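Local coordinates for Poly(Beta-D-mannuronate) lyase (Pseudopedobacter saltans, PDB 7O79), which probably cleaves the mannuronate-rich chains of alginate by elimination, as a beta-helical lyase of polysaccharide lyase family 6, at residues 9-14 with 34-39; 64-69 with 73-78. One frame throughout, in Å; residues are numbered along the deposited sequence.

Contact 1: 9-14 with 34-39; sequences SELNKA and VKILFN
Leu11 meets Val34 and Ile36 through a single methyl, CD2, which segment 9-14, part of helix 8-17, brings up beside strand 35-38. The encounter is a compact example of how a parallel beta-helix closes its end: a short helix lies beside the first strand of one wall and probably supplies apolar groups in place of a further coil. The Leu11 side chain runs roughly perpendicular to that of Ile36, and its CD2 comes to 3.9 Å from Ile36 CG1. The same methyl lies 4.2 Å from Val34 CG1, here with the two side chains at a slant to each other. What sends the leucine branch out toward the strand is its extended first torsion, with CG opposite the backbone N (chi1 178°). On the other side, Ile36 offers the flank of its longer branch, because CG1 sits opposite the carbonyl carbon (chi1 -62°). No direct hydrogen bond joins the two segments, but a water does. It donates to Asn12 OD1, 2.6 Å away. On the strand it donates to Lys35 O, at a longer 3.2 Å, and Leu37 N donates to it in turn. One carbonyl and one amide on the strand edge that faces the helix are thus satisfied through solvent, in place of the backbone partner that a further strand would bring. The side-chain amide of Asn12 holds the third position of this bridge, so the polar link runs alongside the apolar one. Ile36 turns its own backbone groups the other way, to Ser65 and Ser67 of strand 65-68. Leu50 of strand 48-52 touches both Leu11 and Ile36, while Leu11 also rests on Ile24 and Met26 of strand 23-26, which places the helix over the open end of the first coils.

Contact 2: 64-69 with 73-78; sequences SSLSFD and LVVEGL
Within the parallel beta-helix, successive strands of the winding chain face one another across its interior, and strands 65-68 and 73-76 are such a pair: they belong to different walls, their axes 9.0 Å apart at closest and their directions 155° apart. Phe68 and Leu66 meet Val75 and Leu73 between them. The Phe68 ring is the main bridge, crossing Val75 at a slant, with CE2 a tight 3.4 Å from Val75 CG2 and CZ 3.7 Å from Val75 CB. Phe68 CG sits opposite its own carbonyl carbon (chi1 -66°), a torsion that carries the ring across to Val75. Phe68 and Leu73 slide past each other in opposite senses, leaving CD2 of the ring 4.1 Å from Leu73 CB. Leu66 and Val75 instead meet tip to tip, Leu66 CD2 lying 3.7 Å from Val75 CG1. Beyond the pair, Phe68 stacks on Phe93, and Leu100 touches both Phe68 and Val75. Replacing Phe68 with a serine would probably open a gap beside Val75 and leave Phe93 without its stacking partner. No hydrogen bond joins the two segments. Leu66 spends its backbone groups on Val90 and Gln92 of strand 89-93, so cohesion between them rests on the fit of apolar surfaces, while hydrogen bonding runs from coil to coil.

Both contacts bury their touching side chains, yet they lie at different distances from the middle of the solenoid. Contact 1 is terminal, about 31 Å from the centre of the chain, and pairs a helix with an edge strand; contact 2, about 22 Å from it, joins two walls farther in. Contact 1 adds a water bridge on a strand edge that has no further strand beside it, whereas the side chains that meet in contact 2 are all apolar. Their centres are about 10 Å apart, and neighbouring strands 35-38 and 65-68 couple them: Phe38 O probably accepts a bond from Asp69 N at 2.8 Å, and Ile36 CG2 packs 3.6 Å from Leu66 CD1. Apolar contact thus passes from Leu11 through Ile36 to Leu66 and Val75.

Contact 1: 9-14 with 34-39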
loop_
_atom_site.group_PDB
_atom_site.type_symbol
_atom_site.label_atom_id
_atom_site.label_comp_id
_atom_site.label_asym_id
_atom_site.label_seq_id
_atom_site.Cartn_x
_atom_site.Cartn_y
_atom_site.Cartn_z
ATOM N N SER A 9 -18.917 -9.748 29.233
ATOM C CA SER A 9 -18.649 -10.859 30.134
ATOM C C SER A 9 -18.884 -12.195 29.435
ATOM O O SER A 9 -18.036 -13.094 29.486
ATOM C CB SER A 9 -19.521 -10.727 31.387
ATOM O OG SER A 9 -19.506 -11.913 32.166
ATOM N N GLU A 10 -20.033 -12.338 28.765
ATOM C CA GLU A 10 -20.323 -13.579 28.057
ATOM C C GLU A 10 -19.312 -13.824 26.936
ATOM O O GLU A 10 -18.875 -14.962 26.724
ATOM C CB GLU A 10 -21.750 -13.553 27.504
ATOM C CG GLU A 10 -22.845 -13.312 28.537
ATOM C CD GLU A 10 -24.222 -13.685 28.013
ATOM O OE1 GLU A 10 -24.428 -13.645 26.782
ATOM O OE2 GLU A 10 -25.104 -14.027 28.829
ATOM N N LEU A 11 -18.921 -12.761 26.223
ATOM C CA LEU A 11 -17.964 -12.874 25.121
ATOM C C LEU A 11 -16.623 -13.452 25.579
ATOM O O LEU A 11 -16.077 -14.370 24.947
ATOM C CB LEU A 11 -17.766 -11.496 24.488
ATOM C CG LEU A 11 -16.758 -11.403 23.348
ATOM C CD1 LEU A 11 -17.135 -12.359 22.195
ATOM C CD2 LEU A 11 -16.664 -9.958 22.889
ATOM N N ASN A 12 -16.064 -12.920 26.669
ATOM C CA ASN A 12 -14.780 -13.435 27.137
ATOM C C ASN A 12 -14.897 -14.875 27.632
ATOM O O ASN A 12 -13.959 -15.663 27.456
ATOM C CB ASN A 12 -14.201 -12.522 28.223
ATOM C CG ASN A 12 -13.866 -11.124 27.689
ATOM O OD1 ASN A 12 -13.609 -10.948 26.496
ATOM N ND2 ASN A 12 -13.878 -10.132 28.568
ATOM N N LYS A 13 -16.040 -15.246 28.221
ATOM C CA LYS A 13 -16.258 -16.642 28.604
ATOM C C LYS A 13 -16.281 -17.544 27.376
ATOM O O LYS A 13 -15.657 -18.611 27.362
ATOM C CB LYS A 13 -17.562 -16.780 29.395
ATOM C CG LYS A 13 -17.526 -16.172 30.801
ATOM C CD LYS A 13 -18.431 -16.931 31.776
ATOM N N ALA A 14 -17.015 -17.134 26.337
ATOM C CA ALA A 14 -17.062 -17.909 25.103
ATOM C C ALA A 14 -15.681 -18.030 24.468
ATOM O O ALA A 14 -15.318 -19.096 23.958
ATOM C CB ALA A 14 -18.046 -17.277 24.127
ATOM N N VAL A 34 -15.361 -2.284 24.384
ATOM C CA VAL A 34 -15.025 -3.706 24.451
ATOM C C VAL A 34 -13.689 -3.930 23.761
ATOM O O VAL A 34 -13.576 -3.777 22.540
ATOM C CB VAL A 34 -16.116 -4.596 23.838
ATOM C CG1 VAL A 34 -15.809 -6.075 24.159
ATOM C CG2 VAL A 34 -17.484 -4.215 24.394
ATOM N N LYS A 35 -12.682 -4.323 24.537
ATOM C CA LYS A 35 -11.387 -4.724 23.991
ATOM C C LYS A 35 -11.438 -6.232 23.797
ATOM O O LYS A 35 -11.352 -7.002 24.759
ATOM C CB LYS A 35 -10.252 -4.304 24.918
ATOM C CG LYS A 35 -8.865 -4.769 24.509
ATOM C CD LYS A 35 -7.866 -4.474 25.634
ATOM C CE LYS A 35 -6.414 -4.764 25.240
ATOM N NZ LYS A 35 -6.170 -4.796 23.755
ATOM N N ILE A 36 -11.590 -6.664 22.554
ATOM C CA ILE A 36 -11.737 -8.081 22.243
ATOM C C ILE A 36 -10.346 -8.693 22.095
ATOM O O ILE A 36 -9.642 -8.417 21.117
ATOM C CB ILE A 36 -12.567 -8.269 20.971
ATOM C CG1 ILE A 36 -13.966 -7.697 21.173
ATOM C CG2 ILE A 36 -12.661 -9.731 20.591
ATOM C CD1 ILE A 36 -14.801 -7.676 19.919
ATOM N N LEU A 37 -9.990 -9.574 23.013
ATOM C CA LEU A 37 -8.745 -10.316 22.927
ATOM C C LEU A 37 -9.104 -11.743 22.506
ATOM O O LEU A 37 -9.394 -12.577 23.316
ATOM C CB LEU A 37 -7.948 -10.306 24.220
ATOM C CG LEU A 37 -7.485 -8.987 24.820
ATOM C CD1 LEU A 37 -6.693 -9.252 26.075
ATOM C CD2 LEU A 37 -6.704 -8.117 23.843
ATOM N N PHE A 38 -9.074 -11.989 21.213
ATOM C CA PHE A 38 -9.487 -13.257 20.636
ATOM C C PHE A 38 -8.327 -14.231 20.604
ATOM O O PHE A 38 -7.493 -14.192 19.746
ATOM C CB PHE A 38 -10.037 -12.977 19.245
ATOM C CG PHE A 38 -10.889 -14.043 18.663
ATOM C CD1 PHE A 38 -11.433 -15.047 19.428
ATOM C CD2 PHE A 38 -11.174 -14.010 17.310
ATOM C CE1 PHE A 38 -12.222 -16.007 18.853
ATOM C CE2 PHE A 38 -11.967 -14.959 16.731
ATOM C CZ PHE A 38 -12.504 -15.962 17.507
ATOM N N ASN A 39 -8.340 -15.123 21.574
ATOM C CA ASN A 39 -7.298 -16.087 21.755
ATOM C C ASN A 39 -7.779 -17.481 21.972
ATOM O O ASN A 39 -7.066 -18.262 22.539
ATOM C CB ASN A 39 -6.377 -15.708 22.899
ATOM C CG ASN A 39 -7.049 -15.806 24.251
ATOM O OD1 ASN A 39 -8.251 -15.803 24.361
ATOM N ND2 ASN A 39 -6.246 -15.881 25.282
HETATM O O HOH W 1 -11.386 -10.192 25.326
#

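Contact 2: 64-69 with 73-78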
loop_
_atom_site.group_PDB
_atom_site.type_symbol
_atom_site.label_atom_id
_atom_site.label_comp_id
_atom_site.label_asym_id
_atom_site.label_seq_id
_atom_site.Cartn_x
_atom_site.Cartn_y
_atom_site.Cartn_z
ATOM N N SER A 64 -13.289 0.435 21.750
ATOM C CA SER A 64 -13.369 -0.954 21.327
ATOM C C SER A 64 -12.237 -1.264 20.358
ATOM O O SER A 64 -11.766 -0.389 19.631
ATOM C CB SER A 64 -14.714 -1.232 20.670
ATOM O OG SER A 64 -15.723 -1.140 21.652
ATOM N N SER A 65 -11.803 -2.518 20.360
ATOM C CA SER A 65 -10.693 -2.964 19.527
ATOM C C SER A 65 -10.754 -4.478 19.474
ATOM O O SER A 65 -11.452 -5.114 20.268
ATOM C CB SER A 65 -9.347 -2.473 20.075
ATOM O OG SER A 65 -9.145 -3.011 21.377
ATOM N N LEU A 66 -10.010 -5.050 18.526
ATOM C CA LEU A 66 -9.979 -6.489 18.296
ATOM C C LEU A 66 -8.550 -6.914 18.012
ATOM O O LEU A 66 -7.876 -6.292 17.185
ATOM C CB LEU A 66 -10.879 -6.863 17.117
ATOM C CG LEU A 66 -10.691 -8.222 16.439
ATOM C CD1 LEU A 66 -11.183 -9.351 17.334
ATOM C CD2 LEU A 66 -11.441 -8.242 15.108
ATOM N N SER A 67 -8.108 -7.972 18.694
ATOM C CA SER A 67 -6.780 -8.553 18.546
ATOM C C SER A 67 -6.921 -10.044 18.277
ATOM O O SER A 67 -7.535 -10.762 19.073
ATOM C CB SER A 67 -5.931 -8.330 19.805
ATOM O OG SER A 67 -5.712 -6.949 20.009
ATOM N N PHE A 68 -6.348 -10.506 17.165
ATOM C CA PHE A 68 -6.249 -11.935 16.868
ATOM C C PHE A 68 -4.984 -12.443 17.551
ATOM O O PHE A 68 -3.880 -12.133 17.105
ATOM C CB PHE A 68 -6.148 -12.183 15.363
ATOM C CG PHE A 68 -7.380 -11.814 14.567
ATOM C CD1 PHE A 68 -7.548 -10.532 14.086
ATOM C CD2 PHE A 68 -8.336 -12.764 14.258
ATOM C CE1 PHE A 68 -8.665 -10.187 13.323
ATOM C CE2 PHE A 68 -9.448 -12.432 13.492
ATOM C CZ PHE A 68 -9.613 -11.139 13.030
ATOM N N ASP A 69 -5.123 -13.216 18.629
ATOM C CA ASP A 69 -3.957 -13.610 19.422
ATOM C C ASP A 69 -3.762 -15.117 19.494
ATOM O O ASP A 69 -3.084 -15.595 20.411
ATOM C CB ASP A 69 -4.028 -13.039 20.841
ATOM C CG ASP A 69 -4.158 -11.518 20.860
ATOM O OD1 ASP A 69 -3.658 -10.846 19.932
ATOM O OD2 ASP A 69 -4.763 -10.993 21.811
ATOM N N LEU A 73 -8.298 -18.189 13.526
ATOM C CA LEU A 73 -9.465 -17.497 14.044
ATOM C C LEU A 73 -10.055 -16.587 12.976
ATOM O O LEU A 73 -9.326 -15.901 12.256
ATOM C CB LEU A 73 -9.114 -16.678 15.289
ATOM C CG LEU A 73 -8.527 -17.470 16.457
ATOM C CD1 LEU A 73 -8.286 -16.560 17.648
ATOM C CD2 LEU A 73 -9.475 -18.612 16.820
ATOM N N VAL A 74 -11.380 -16.576 12.892
ATOM C CA VAL A 74 -12.112 -15.818 11.893
ATOM C C VAL A 74 -13.040 -14.854 12.613
ATOM O O VAL A 74 -13.708 -15.230 13.583
ATOM C CB VAL A 74 -12.918 -16.748 10.961
ATOM C CG1 VAL A 74 -13.696 -15.940 9.918
ATOM C CG2 VAL A 74 -12.002 -17.790 10.310
ATOM N N VAL A 75 -13.094 -13.615 12.128
ATOM C CA VAL A 75 -14.003 -12.603 12.643
ATOM C C VAL A 75 -14.806 -12.077 11.468
ATOM O O VAL A 75 -14.228 -11.728 10.434
ATOM C CB VAL A 75 -13.257 -11.461 13.359
ATOM C CG1 VAL A 75 -14.193 -10.287 13.603
ATOM C CG2 VAL A 75 -12.649 -11.961 14.677
ATOM N N GLU A 76 -16.136 -12.045 11.609
ATOM C CA GLU A 76 -17.012 -11.661 10.510
ATOM C C GLU A 76 -18.084 -10.687 10.968
ATOM O O GLU A 76 -18.639 -10.834 12.059
ATOM C CB GLU A 76 -17.704 -12.876 9.901
ATOM C CG GLU A 76 -16.787 -14.026 9.629
ATOM C CD GLU A 76 -17.342 -14.954 8.585
ATOM O OE1 GLU A 76 -16.793 -14.989 7.465
ATOM O OE2 GLU A 76 -18.335 -15.649 8.892
ATOM N N GLY A 77 -18.390 -9.708 10.113
ATOM C CA GLY A 77 -19.625 -8.954 10.237
ATOM C C GLY A 77 -19.682 -7.838 11.259
ATOM O O GLY A 77 -20.785 -7.362 11.561
ATOM N N LEU A 78 -18.545 -7.377 11.784
ATOM C CA LEU A 78 -18.547 -6.339 12.811
ATOM C C LEU A 78 -18.566 -4.928 12.208
ATOM O O LEU A 78 -18.277 -4.719 11.034
ATOM C CB LEU A 78 -17.337 -6.485 13.737
ATOM C CG LEU A 78 -17.184 -7.845 14.417
ATOM C CD1 LEU A 78 -16.088 -7.799 15.483
ATOM C CD2 LEU A 78 -18.529 -8.274 15.012
#